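Side-chain contacts in putative 4-Hydroxy-2-oxoglutarate aldolase / 2-dehydro-3-deoxyphosphogluconate aldolase (PDB 3LM7), which is a putative aldolase of the KDGP aldolase family, which belongs to the TIM-barrel clan of alpha/beta proteins: residues K24-A29 / T232-V237; A29-A34 / D65-V70; T149-L154 / A180-A185; Q206-L209 / K215-P218. One frame throughout, in Å; residues are numbered along the deposited sequence.

All four contacts concern helices of the TIM-barrel-type shell. Contacts 1 and 2 share Ala29 and use successive turns of helix 24-33; their centres are 9 Å apart, and they touch where Pro234 O lies 3.4 Å from Ala33 CB. Contacts 3 and 4 form a second pair with centres 14 Å apart, joined by Ala180 CB against Ala208 CA at 4.1 Å. Contact 3 lies across the chain's centre from contacts 1 and 2, its centre 33 Å and 28 Å from theirs. Along the chain, contact 1 encloses the other three. A potassium ion lies about 9 Å from the side chain of Ala182 in contact 3 and about 10 Å from that of Leu209 in contact 4.

Contact 1. Residues K24-A29 / T232-V237; sequences KDNARA and TRPEDV
Asn26 and Thr232 form the close, buried part of this contact, where the amide of Asn26 grips both polar backbone atoms of Thr232. Asn26 ND2 donates to Thr232 O over 2.9 Å with an N-H...O angle of 156°, in the carbonyl plane and on a lone pair. The return bond, Thr232 N to Asn26 OD1 at 3.0 Å, is more bent, at 134°, and its donor is tilted away from the carbonyl plane of the amide. CG of Asn26 stands anti to the backbone N (chi1 -176°), which carries the amide off helix 24-33 and across to Thr232. OD1 also accepts from Gly22 N, while Thr232 OG1 bonds to Leu20 O.

One turn further on, the contact is looser and partly exposed. Ala29 CB meets Pro234 CG at 3.7 Å, with Pro234 opening helix 234-247 directly after its N-cap residue Arg233. No hydrogen bond joins the two segments here.

The two bonds with Thr232, together with the one from Gly22, fix the rotation of the amide: OD1 faces N-H donors and ND2 a carbonyl oxygen. A side-chain amide thus satisfies the N-H and C=O of one backbone residue, tying together segments far apart in sequence.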
loop_
_atom_site.group_PDB
_atom_site.type_symbol
_atom_site.label_atom_id
_atom_site.label_comp_id
_atom_site.label_asym_id
_atom_site.label_seq_id
_atom_site.Cartn_x
_atom_site.Cartn_y
_atom_site.Cartn_z
ATOM N N LYS A 24 -9.249 19.010 -25.227
ATOM C CA LYS A 24 -9.850 19.299 -23.902
ATOM C C LYS A 24 -11.198 18.636 -23.675
ATOM O O LYS A 24 -11.470 18.102 -22.582
ATOM C CB LYS A 24 -9.963 20.832 -23.711
ATOM C CG LYS A 24 -8.605 21.453 -23.409
ATOM C CD LYS A 24 -8.677 22.971 -23.562
ATOM C CE LYS A 24 -7.317 23.576 -23.409
ATOM N NZ LYS A 24 -6.524 23.544 -24.605
ATOM N N ASP A 25 -12.056 18.658 -24.699
ATOM C CA ASP A 25 -13.376 17.979 -24.600
ATOM C C ASP A 25 -13.090 16.480 -24.388
ATOM O O ASP A 25 -13.778 15.817 -23.663
ATOM C CB ASP A 25 -14.232 18.094 -25.903
ATOM C CG ASP A 25 -14.754 19.499 -26.169
ATOM O OD1 ASP A 25 -14.919 20.251 -25.202
ATOM O OD2 ASP A 25 -14.960 19.866 -27.365
ATOM N N ASN A 26 -12.072 15.956 -25.039
ATOM C CA ASN A 26 -11.774 14.500 -24.880
ATOM C C ASN A 26 -11.337 14.205 -23.452
ATOM O O ASN A 26 -11.761 13.204 -22.852
ATOM C CB ASN A 26 -10.728 14.042 -25.923
ATOM C CG ASN A 26 -10.451 12.519 -25.877
ATOM O OD1 ASN A 26 -9.312 12.075 -26.078
ATOM N ND2 ASN A 26 -11.502 11.724 -25.604
ATOM N N ALA A 27 -10.469 15.072 -22.898
ATOM C CA ALA A 27 -10.065 14.894 -21.493
ATOM C C ALA A 27 -11.307 14.842 -20.573
ATOM O O ALA A 27 -11.446 13.979 -19.714
ATOM C CB ALA A 27 -9.094 16.035 -21.063
ATOM N N ARG A 28 -12.236 15.788 -20.748
ATOM C CA ARG A 28 -13.466 15.782 -19.907
ATOM C C ARG A 28 -14.242 14.464 -20.023
ATOM O O ARG A 28 -14.696 13.893 -19.006
ATOM C CB ARG A 28 -14.339 17.005 -20.278
ATOM C CG ARG A 28 -15.469 17.380 -19.311
ATOM C CD ARG A 28 -16.257 18.574 -19.957
ATOM N NE ARG A 28 -15.454 19.097 -21.078
ATOM C CZ ARG A 28 -15.072 20.362 -21.240
ATOM N NH1 ARG A 28 -15.458 21.305 -20.376
ATOM N NH2 ARG A 28 -14.326 20.681 -22.296
ATOM N N ALA A 29 -14.409 13.987 -21.258
ATOM C CA ALA A 29 -15.197 12.768 -21.533
ATOM C C ALA A 29 -14.503 11.571 -20.883
ATOM O O ALA A 29 -15.173 10.653 -20.363
ATOM C CB ALA A 29 -15.260 12.574 -23.045
ATOM N N THR A 232 -8.936 9.478 -27.458
ATOM C CA THR A 232 -9.167 8.236 -26.714
ATOM C C THR A 232 -10.663 7.959 -26.613
ATOM O O THR A 232 -11.429 8.877 -26.232
ATOM C CB THR A 232 -8.503 8.309 -25.287
ATOM O OG1 THR A 232 -7.069 8.348 -25.460
ATOM C CG2 THR A 232 -8.895 7.137 -24.433
ATOM N N ARG A 233 -11.073 6.731 -26.915
ATOM C CA ARG A 233 -12.493 6.376 -26.920
ATOM C C ARG A 233 -13.045 6.316 -25.516
ATOM O O ARG A 233 -12.633 5.446 -24.750
ATOM C CB ARG A 233 -12.721 5.035 -27.609
ATOM C CG ARG A 233 -12.452 5.069 -29.130
ATOM C CD ARG A 233 -12.713 3.646 -29.760
ATOM N NE ARG A 233 -11.934 3.519 -30.985
ATOM C CZ ARG A 233 -10.759 2.919 -31.097
ATOM N NH1 ARG A 233 -10.227 2.312 -30.070
ATOM N NH2 ARG A 233 -10.134 2.913 -32.281
ATOM N N PRO A 234 -13.990 7.213 -25.161
ATOM C CA PRO A 234 -14.536 7.137 -23.798
ATOM C C PRO A 234 -15.197 5.818 -23.519
ATOM O O PRO A 234 -15.143 5.368 -22.374
ATOM C CB PRO A 234 -15.496 8.347 -23.697
ATOM C CG PRO A 234 -14.956 9.285 -24.772
ATOM C CD PRO A 234 -14.439 8.428 -25.866
ATOM N N GLU A 235 -15.750 5.130 -24.530
ATOM C CA GLU A 235 -16.338 3.814 -24.217
ATOM C C GLU A 235 -15.253 2.707 -23.891
ATOM O O GLU A 235 -15.510 1.743 -23.111
ATOM C CB GLU A 235 -17.280 3.349 -25.334
ATOM C CG GLU A 235 -16.617 3.130 -26.737
ATOM C CD GLU A 235 -16.422 4.422 -27.604
ATOM O OE1 GLU A 235 -16.387 5.595 -27.077
ATOM O OE2 GLU A 235 -16.233 4.241 -28.855
ATOM N N ASP A 236 -14.061 2.880 -24.471
ATOM C CA ASP A 236 -12.917 1.996 -24.144
ATOM C C ASP A 236 -12.442 2.259 -22.685
ATOM O O ASP A 236 -11.988 1.372 -21.989
ATOM C CB ASP A 236 -11.768 2.177 -25.143
ATOM C CG ASP A 236 -12.067 1.570 -26.538
ATOM O OD1 ASP A 236 -13.183 1.050 -26.743
ATOM O OD2 ASP A 236 -11.183 1.658 -27.414
ATOM N N VAL A 237 -12.531 3.503 -22.250
ATOM C CA VAL A 237 -12.174 3.830 -20.887
ATOM C C VAL A 237 -13.201 3.198 -19.948
ATOM O O VAL A 237 -12.866 2.635 -18.890
ATOM C CB VAL A 237 -12.079 5.397 -20.733
ATOM C CG1 VAL A 237 -12.001 5.811 -19.292
ATOM C CG2 VAL A 237 -10.893 5.920 -21.495
#

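Contact 2. Residues A29-A34 / D65-V70; sequences AIYQAA and DNALSV
Tyr31 and Ala67 mark the closest approach of the two backbones, with 8.1 Å from Tyr31 CA to Ala67 CA, as the last full turn of helix 24-33 passes the loop leading into strand 68-71. That loop turns sharply: Asp65 and Asn66 both have positive phi, and Ala67 is the centre of an inverse gamma turn.

Tyr31 spans the gap. Its CG lies anti to the backbone N (chi1 -171°), sending the ring out from the helix towards the loop. Partway along the ring, CE1 packs obliquely against the methyl CB of Ala67 at 3.6 Å, and CD1 of Tyr31 is 4.0 Å from the same methyl. At the far end, Tyr31 OH donates to Asp65 OD2 over 2.8 Å. Ring and carboxylate planes stand 90° apart, and the hydroxyl reaches OD2 on its anti side, 35° out of the carboxylate plane. Asp65 CB also comes to 3.4 Å from Tyr31 OH, so the hydroxyl rests against the methylene as well as the carboxylate.

Val38 of strand 38-43 and Ile64 of the loop add further apolar contacts to Tyr31, while Asp65 is exposed. The environment therefore changes along the ring, from buried Ala67 beside CE1 to a solvent-facing carboxylate at OH. If Asp65 is ionised, as an exposed aspartate usually is, its charge would tend to polarise the phenol O-H; together with Ala67 the bond restrains the ring's swing.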
loop_
_atom_site.group_PDB
_atom_site.type_symbol
_atom_site.label_atom_id
_atom_site.label_comp_id
_atom_site.label_asym_id
_atom_site.label_seq_id
_atom_site.Cartn_x
_atom_site.Cartn_y
_atom_site.Cartn_z
ATOM N N ALA A 29 -14.409 13.987 -21.258
ATOM C CA ALA A 29 -15.197 12.768 -21.533
ATOM C C ALA A 29 -14.503 11.571 -20.883
ATOM O O ALA A 29 -15.173 10.653 -20.363
ATOM C CB ALA A 29 -15.260 12.574 -23.045
ATOM N N ILE A 30 -13.157 11.538 -20.995
ATOM C CA ILE A 30 -12.355 10.427 -20.412
ATOM C C ILE A 30 -12.528 10.412 -18.908
ATOM O O ILE A 30 -12.737 9.374 -18.311
ATOM C CB ILE A 30 -10.812 10.645 -20.710
ATOM C CG1 ILE A 30 -10.515 10.451 -22.200
ATOM C CG2 ILE A 30 -9.981 9.810 -19.757
ATOM C CD1 ILE A 30 -9.156 10.971 -22.669
ATOM N N TYR A 31 -12.389 11.589 -18.288
ATOM C CA TYR A 31 -12.478 11.723 -16.833
ATOM C C TYR A 31 -13.859 11.296 -16.327
ATOM O O TYR A 31 -13.987 10.571 -15.325
ATOM C CB TYR A 31 -12.174 13.198 -16.441
ATOM C CG TYR A 31 -12.037 13.407 -14.976
ATOM C CD1 TYR A 31 -10.942 12.862 -14.257
ATOM C CD2 TYR A 31 -12.955 14.186 -14.293
ATOM C CE1 TYR A 31 -10.793 13.109 -12.874
ATOM C CE2 TYR A 31 -12.816 14.436 -12.946
ATOM C CZ TYR A 31 -11.753 13.892 -12.229
ATOM O OH TYR A 31 -11.706 14.148 -10.871
ATOM N N GLN A 32 -14.896 11.689 -17.075
ATOM C CA GLN A 32 -16.210 11.225 -16.767
ATOM C C GLN A 32 -16.306 9.715 -16.853
ATOM O O GLN A 32 -16.828 9.079 -15.949
ATOM C CB GLN A 32 -17.253 11.825 -17.755
ATOM C CG GLN A 32 -18.689 11.355 -17.387
ATOM C CD GLN A 32 -19.758 12.053 -18.172
ATOM O OE1 GLN A 32 -19.673 12.176 -19.402
ATOM N NE2 GLN A 32 -20.793 12.484 -17.479
ATOM N N ALA A 33 -15.847 9.152 -17.958
ATOM C CA ALA A 33 -16.042 7.713 -18.246
ATOM C C ALA A 33 -15.293 6.855 -17.229
ATOM O O ALA A 33 -15.733 5.763 -16.820
ATOM C CB ALA A 33 -15.620 7.403 -19.646
ATOM N N ALA A 34 -14.159 7.373 -16.766
ATOM C CA ALA A 34 -13.422 6.649 -15.708
ATOM C C ALA A 34 -13.963 6.872 -14.293
ATOM O O ALA A 34 -13.380 6.330 -13.312
ATOM C CB ALA A 34 -11.911 7.101 -15.760
ATOM N N ASP A 65 -10.013 18.315 -12.329
ATOM C CA ASP A 65 -9.641 18.288 -10.912
ATOM C C ASP A 65 -8.153 17.881 -10.719
ATOM O O ASP A 65 -7.859 17.202 -9.752
ATOM C CB ASP A 65 -10.494 17.266 -10.096
ATOM C CG ASP A 65 -12.007 17.501 -10.255
ATOM O OD1 ASP A 65 -12.368 18.620 -10.625
ATOM O OD2 ASP A 65 -12.799 16.552 -10.040
ATOM N N ASN A 66 -7.286 18.331 -11.622
ATOM C CA ASN A 66 -5.820 18.058 -11.567
ATOM C C ASN A 66 -5.372 16.633 -11.908
ATOM O O ASN A 66 -4.218 16.252 -11.621
ATOM C CB ASN A 66 -5.209 18.465 -10.246
ATOM C CG ASN A 66 -3.743 18.887 -10.419
ATOM O OD1 ASN A 66 -3.377 19.436 -11.487
ATOM N ND2 ASN A 66 -2.900 18.561 -9.431
ATOM N N ALA A 67 -6.271 15.866 -12.523
ATOM C CA ALA A 67 -5.964 14.450 -12.813
ATOM C C ALA A 67 -5.175 14.393 -14.108
ATOM O O ALA A 67 -5.557 13.720 -15.045
ATOM C CB ALA A 67 -7.239 13.651 -12.852
ATOM N N LEU A 68 -4.028 15.093 -14.097
ATOM C CA LEU A 68 -3.207 15.339 -15.252
ATOM C C LEU A 68 -1.900 14.541 -15.088
ATOM O O LEU A 68 -1.337 14.505 -13.992
ATOM C CB LEU A 68 -2.893 16.856 -15.288
ATOM C CG LEU A 68 -1.821 17.322 -16.299
ATOM C CD1 LEU A 68 -2.203 17.129 -17.706
ATOM C CD2 LEU A 68 -1.529 18.843 -16.057
ATOM N N SER A 69 -1.446 13.916 -16.181
ATOM C CA SER A 69 -0.141 13.253 -16.249
ATOM C C SER A 69 0.667 14.013 -17.283
ATOM O O SER A 69 0.306 14.026 -18.492
ATOM C CB SER A 69 -0.346 11.811 -16.755
ATOM O OG SER A 69 0.912 11.188 -16.901
ATOM N N VAL A 70 1.752 14.656 -16.863
ATOM C CA VAL A 70 2.648 15.355 -17.822
ATOM C C VAL A 70 3.492 14.317 -18.614
ATOM O O VAL A 70 4.213 13.549 -17.992
ATOM C CB VAL A 70 3.583 16.332 -17.079
ATOM C CG1 VAL A 70 4.520 17.009 -18.109
ATOM C CG2 VAL A 70 2.686 17.321 -16.292
#

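Contact 3. Residues T149-L154 / A180-A185; sequences TAIAML and AEACAA
Ile151 reaches from helix 147-156 to Ala182 and Cys183 on helix 173-185, and the whole contact rests on the end of this one side chain. The helices are nearest where Ile151 CA and Cys183 CA lie 7.5 Å apart.

The path starts at CB, which points at the opposing helix but stays short of it. From there the chain forks. CG2 leaves anti to the backbone N and stays near its own helix, whereas CG1 runs anti to the carbonyl carbon (chi1 -75°) and carries the chain outward. The next torsion is extended (chi2 164°), which pushes CD1 to the greatest reach of the side chain. This methyl makes all the close contacts with the second helix: it lies 3.8 Å from Ala182 C and 3.9 Å from Cys183 N, over the face of the peptide plane between the two residues. It is flanked by Ala182 CB at 3.9 Å and by Cys183 SG at 4.1 Å. CD1 therefore sits against backbone and small side chains together.

No hydrogen bond crosses between the segments, and all three touching residues are buried. Ile151 also packs on Thr186 and on Val162 of strand 161-164, so it touches both the neighbouring helix and the sheet beneath. At the end of segment 180-185, Ala185 O accepts from Arg14 NH1 of the second subunit.

Two helices flanking the strand that lies between them in sequence, packed through small apolar side chains over a parallel sheet, are the arrangement typical of the outer layer of a TIM barrel.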
loop_
_atom_site.group_PDB
_atom_site.type_symbol
_atom_site.label_atom_id
_atom_site.label_comp_id
_atom_site.label_asym_id
_atom_site.label_seq_id
_atom_site.Cartn_x
_atom_site.Cartn_y
_atom_site.Cartn_z
ATOM N N THR A 149 18.132 -3.303 -7.363
ATOM C CA THR A 149 19.061 -2.133 -7.356
ATOM C C THR A 149 18.445 -0.959 -8.109
ATOM O O THR A 149 18.541 0.166 -7.616
ATOM C CB THR A 149 20.414 -2.526 -7.970
ATOM O OG1 THR A 149 20.871 -3.732 -7.297
ATOM C CG2 THR A 149 21.466 -1.350 -7.755
ATOM N N ALA A 150 17.793 -1.176 -9.272
ATOM C CA ALA A 150 17.145 -0.047 -10.003
ATOM C C ALA A 150 16.057 0.570 -9.171
ATOM O O ALA A 150 15.950 1.793 -9.128
ATOM C CB ALA A 150 16.547 -0.515 -11.394
ATOM N N ILE A 151 15.274 -0.256 -8.461
ATOM C CA ILE A 151 14.232 0.311 -7.574
ATOM C C ILE A 151 14.863 1.182 -6.480
ATOM O O ILE A 151 14.418 2.325 -6.186
ATOM C CB ILE A 151 13.387 -0.814 -6.915
ATOM C CG1 ILE A 151 12.412 -1.390 -8.000
ATOM C CG2 ILE A 151 12.587 -0.254 -5.783
ATOM C CD1 ILE A 151 11.802 -2.760 -7.572
ATOM N N ALA A 152 15.924 0.653 -5.863
ATOM C CA ALA A 152 16.549 1.437 -4.788
ATOM C C ALA A 152 17.102 2.777 -5.342
ATOM O O ALA A 152 17.074 3.812 -4.661
ATOM C CB ALA A 152 17.701 0.610 -4.113
HETATM N N MSE A 153 17.688 2.738 -6.543
HETATM C CA MSE A 153 18.196 4.019 -7.157
HETATM C C MSE A 153 17.031 4.991 -7.436
HETATM O O MSE A 153 17.156 6.211 -7.164
HETATM C CB MSE A 153 18.990 3.741 -8.462
HETATM C CG MSE A 153 20.238 2.974 -8.151
HETATM SE SE MSE A 153 21.200 2.417 -9.768
HETATM C CE MSE A 153 21.933 4.150 -10.241
ATOM N N LEU A 154 15.917 4.488 -7.977
ATOM C CA LEU A 154 14.705 5.341 -8.185
ATOM C C LEU A 154 14.253 5.969 -6.857
ATOM O O LEU A 154 14.026 7.206 -6.797
ATOM C CB LEU A 154 13.583 4.498 -8.788
ATOM C CG LEU A 154 13.840 4.200 -10.285
ATOM C CD1 LEU A 154 12.830 3.250 -10.839
ATOM C CD2 LEU A 154 13.815 5.487 -11.195
ATOM N N ALA A 180 7.169 -6.883 -10.906
ATOM C CA ALA A 180 6.007 -6.770 -10.034
ATOM C C ALA A 180 6.289 -7.347 -8.638
ATOM O O ALA A 180 5.983 -6.710 -7.608
ATOM C CB ALA A 180 4.781 -7.439 -10.705
ATOM N N GLU A 181 6.918 -8.526 -8.570
ATOM C CA GLU A 181 7.226 -9.131 -7.232
ATOM C C GLU A 181 8.244 -8.308 -6.447
ATOM O O GLU A 181 8.086 -8.122 -5.228
ATOM C CB GLU A 181 7.716 -10.566 -7.394
ATOM C CG GLU A 181 6.853 -11.220 -8.413
ATOM C CD GLU A 181 6.232 -12.440 -7.974
ATOM O OE1 GLU A 181 5.530 -12.290 -6.910
ATOM O OE2 GLU A 181 6.408 -13.502 -8.708
ATOM N N ALA A 182 9.206 -7.729 -7.189
ATOM C CA ALA A 182 10.222 -6.882 -6.572
ATOM C C ALA A 182 9.599 -5.526 -6.091
ATOM O O ALA A 182 9.899 -5.027 -4.959
ATOM C CB ALA A 182 11.397 -6.657 -7.603
ATOM N N CYS A 183 8.665 -4.972 -6.868
ATOM C CA CYS A 183 7.996 -3.738 -6.401
ATOM C C CYS A 183 7.189 -4.039 -5.130
ATOM O O CYS A 183 7.194 -3.253 -4.224
ATOM C CB CYS A 183 7.019 -3.195 -7.462
ATOM S SG CYS A 183 7.953 -2.390 -8.909
ATOM N N ALA A 184 6.406 -5.114 -5.149
ATOM C CA ALA A 184 5.610 -5.509 -3.965
ATOM C C ALA A 184 6.556 -5.675 -2.781
ATOM O O ALA A 184 6.261 -5.209 -1.666
ATOM C CB ALA A 184 4.842 -6.851 -4.250
ATOM N N ALA A 185 7.664 -6.372 -2.996
ATOM C CA ALA A 185 8.606 -6.610 -1.852
ATOM C C ALA A 185 9.128 -5.298 -1.245
ATOM O O ALA A 185 9.364 -5.205 -0.032
ATOM C CB ALA A 185 9.822 -7.483 -2.330
#

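Contact 4. Residues Q206-L209 / K215-P218; sequences QIAL and KVIP
Ala208, Leu209 and Val216 meet through aliphatic groups alone, so the contact contains no face or edge of a ring, amide or guanidinium. The flat side-chain amide of Gln206 is engaged elsewhere, its NE2 bonding to Asp210 OD1.

The methyl of Ala208 points from helix 201-211 straight at Val216 and meets both of its branches: Ala208 CB is 3.7 Å from Val216 CG2 and 4.0 Å from Val216 CG1. The near-equal distances place Ala208 CB before the fork of the valine. This follows from the valine torsion (chi1 -173°), with CG1 anti to the backbone N and CG2 beside it. Leu209 approaches more loosely; its CB does not aim at Val216, and while CD1 runs extended (chi2 175°), the folded-back methyl CD2 of Leu209 comes to 4.4 Å from Val216 CG2. The backbones are nearest at 7.1 Å between Ala208 CA and Val216 CA.

Segment 215-218 is extended, and backbone hydrogen bonds join Lys215 and Ile217 to Leu190, Val216 to Arg14 and Cys16, and Pro218 to Asn18. It thus links strand 189-192 with strand 17-20 and the residues just before it, both strands outermost in the parallel sheet, consistent with TIM-barrel closure.

With three buried apolar residues and no hydrogen bond across, the contact relies on shape and exclusion of water. It holds helix 201-211 to the extended segment without directional bonds of its own.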
loop_
_atom_site.group_PDB
_atom_site.type_symbol
_atom_site.label_atom_id
_atom_site.label_comp_id
_atom_site.label_asym_id
_atom_site.label_seq_id
_atom_site.Cartn_x
_atom_site.Cartn_y
_atom_site.Cartn_z
ATOM N N GLN A 206 -3.741 -7.944 -13.359
ATOM C CA GLN A 206 -3.909 -8.958 -12.348
ATOM C C GLN A 206 -2.514 -9.433 -11.897
ATOM O O GLN A 206 -2.311 -9.775 -10.740
ATOM C CB GLN A 206 -4.644 -10.159 -12.949
ATOM C CG GLN A 206 -5.101 -11.205 -11.915
ATOM C CD GLN A 206 -6.177 -10.689 -10.972
ATOM O OE1 GLN A 206 -7.290 -10.367 -11.409
ATOM N NE2 GLN A 206 -5.856 -10.617 -9.684
ATOM N N ILE A 207 -1.573 -9.556 -12.840
ATOM C CA ILE A 207 -0.222 -9.984 -12.434
ATOM C C ILE A 207 0.349 -9.083 -11.358
ATOM O O ILE A 207 0.933 -9.551 -10.371
ATOM C CB ILE A 207 0.701 -9.977 -13.682
ATOM C CG1 ILE A 207 0.432 -11.241 -14.480
ATOM C CG2 ILE A 207 2.216 -9.865 -13.285
ATOM C CD1 ILE A 207 1.046 -11.147 -15.907
ATOM N N ALA A 208 0.181 -7.771 -11.532
ATOM C CA ALA A 208 0.689 -6.799 -10.529
ATOM C C ALA A 208 -0.078 -6.940 -9.208
ATOM O O ALA A 208 0.545 -6.873 -8.115
ATOM C CB ALA A 208 0.570 -5.282 -11.046
ATOM N N LEU A 209 -1.410 -7.096 -9.280
ATOM C CA LEU A 209 -2.177 -7.251 -8.049
ATOM C C LEU A 209 -1.817 -8.551 -7.327
ATOM O O LEU A 209 -1.691 -8.545 -6.106
ATOM C CB LEU A 209 -3.693 -7.245 -8.340
ATOM C CG LEU A 209 -4.247 -5.978 -8.990
ATOM C CD1 LEU A 209 -5.789 -6.164 -9.346
ATOM C CD2 LEU A 209 -4.064 -4.737 -8.028
ATOM N N LYS A 215 0.266 0.226 -5.580
ATOM C CA LYS A 215 -0.390 1.099 -6.564
ATOM C C LYS A 215 0.059 0.709 -7.930
ATOM O O LYS A 215 1.295 0.586 -8.202
ATOM C CB LYS A 215 0.037 2.551 -6.321
ATOM C CG LYS A 215 -0.265 3.057 -4.851
ATOM C CD LYS A 215 -1.626 3.509 -4.681
ATOM C CE LYS A 215 -1.875 4.228 -3.353
ATOM N NZ LYS A 215 -2.013 3.225 -2.291
ATOM N N VAL A 216 -0.908 0.570 -8.821
ATOM C CA VAL A 216 -0.625 0.180 -10.194
ATOM C C VAL A 216 -1.235 1.211 -11.112
ATOM O O VAL A 216 -2.400 1.582 -10.919
ATOM C CB VAL A 216 -1.235 -1.228 -10.545
ATOM C CG1 VAL A 216 -0.747 -1.647 -11.933
ATOM C CG2 VAL A 216 -0.799 -2.238 -9.452
ATOM N N ILE A 217 -0.450 1.729 -12.059
ATOM C CA ILE A 217 -0.938 2.795 -12.963
ATOM C C ILE A 217 -0.666 2.272 -14.384
ATOM O O ILE A 217 0.394 2.491 -14.952
ATOM C CB ILE A 217 -0.262 4.197 -12.722
ATOM C CG1 ILE A 217 -0.551 4.679 -11.288
ATOM C CG2 ILE A 217 -0.796 5.267 -13.795
ATOM C CD1 ILE A 217 0.276 5.999 -10.865
ATOM N N PRO A 218 -1.619 1.508 -14.948
ATOM C CA PRO A 218 -1.349 0.965 -16.291
ATOM C C PRO A 218 -1.559 2.054 -17.323
ATOM O O PRO A 218 -2.455 2.890 -17.131
ATOM C CB PRO A 218 -2.417 -0.125 -16.458
ATOM C CG PRO A 218 -3.536 0.287 -15.597
ATOM C CD PRO A 218 -2.861 0.962 -14.353
#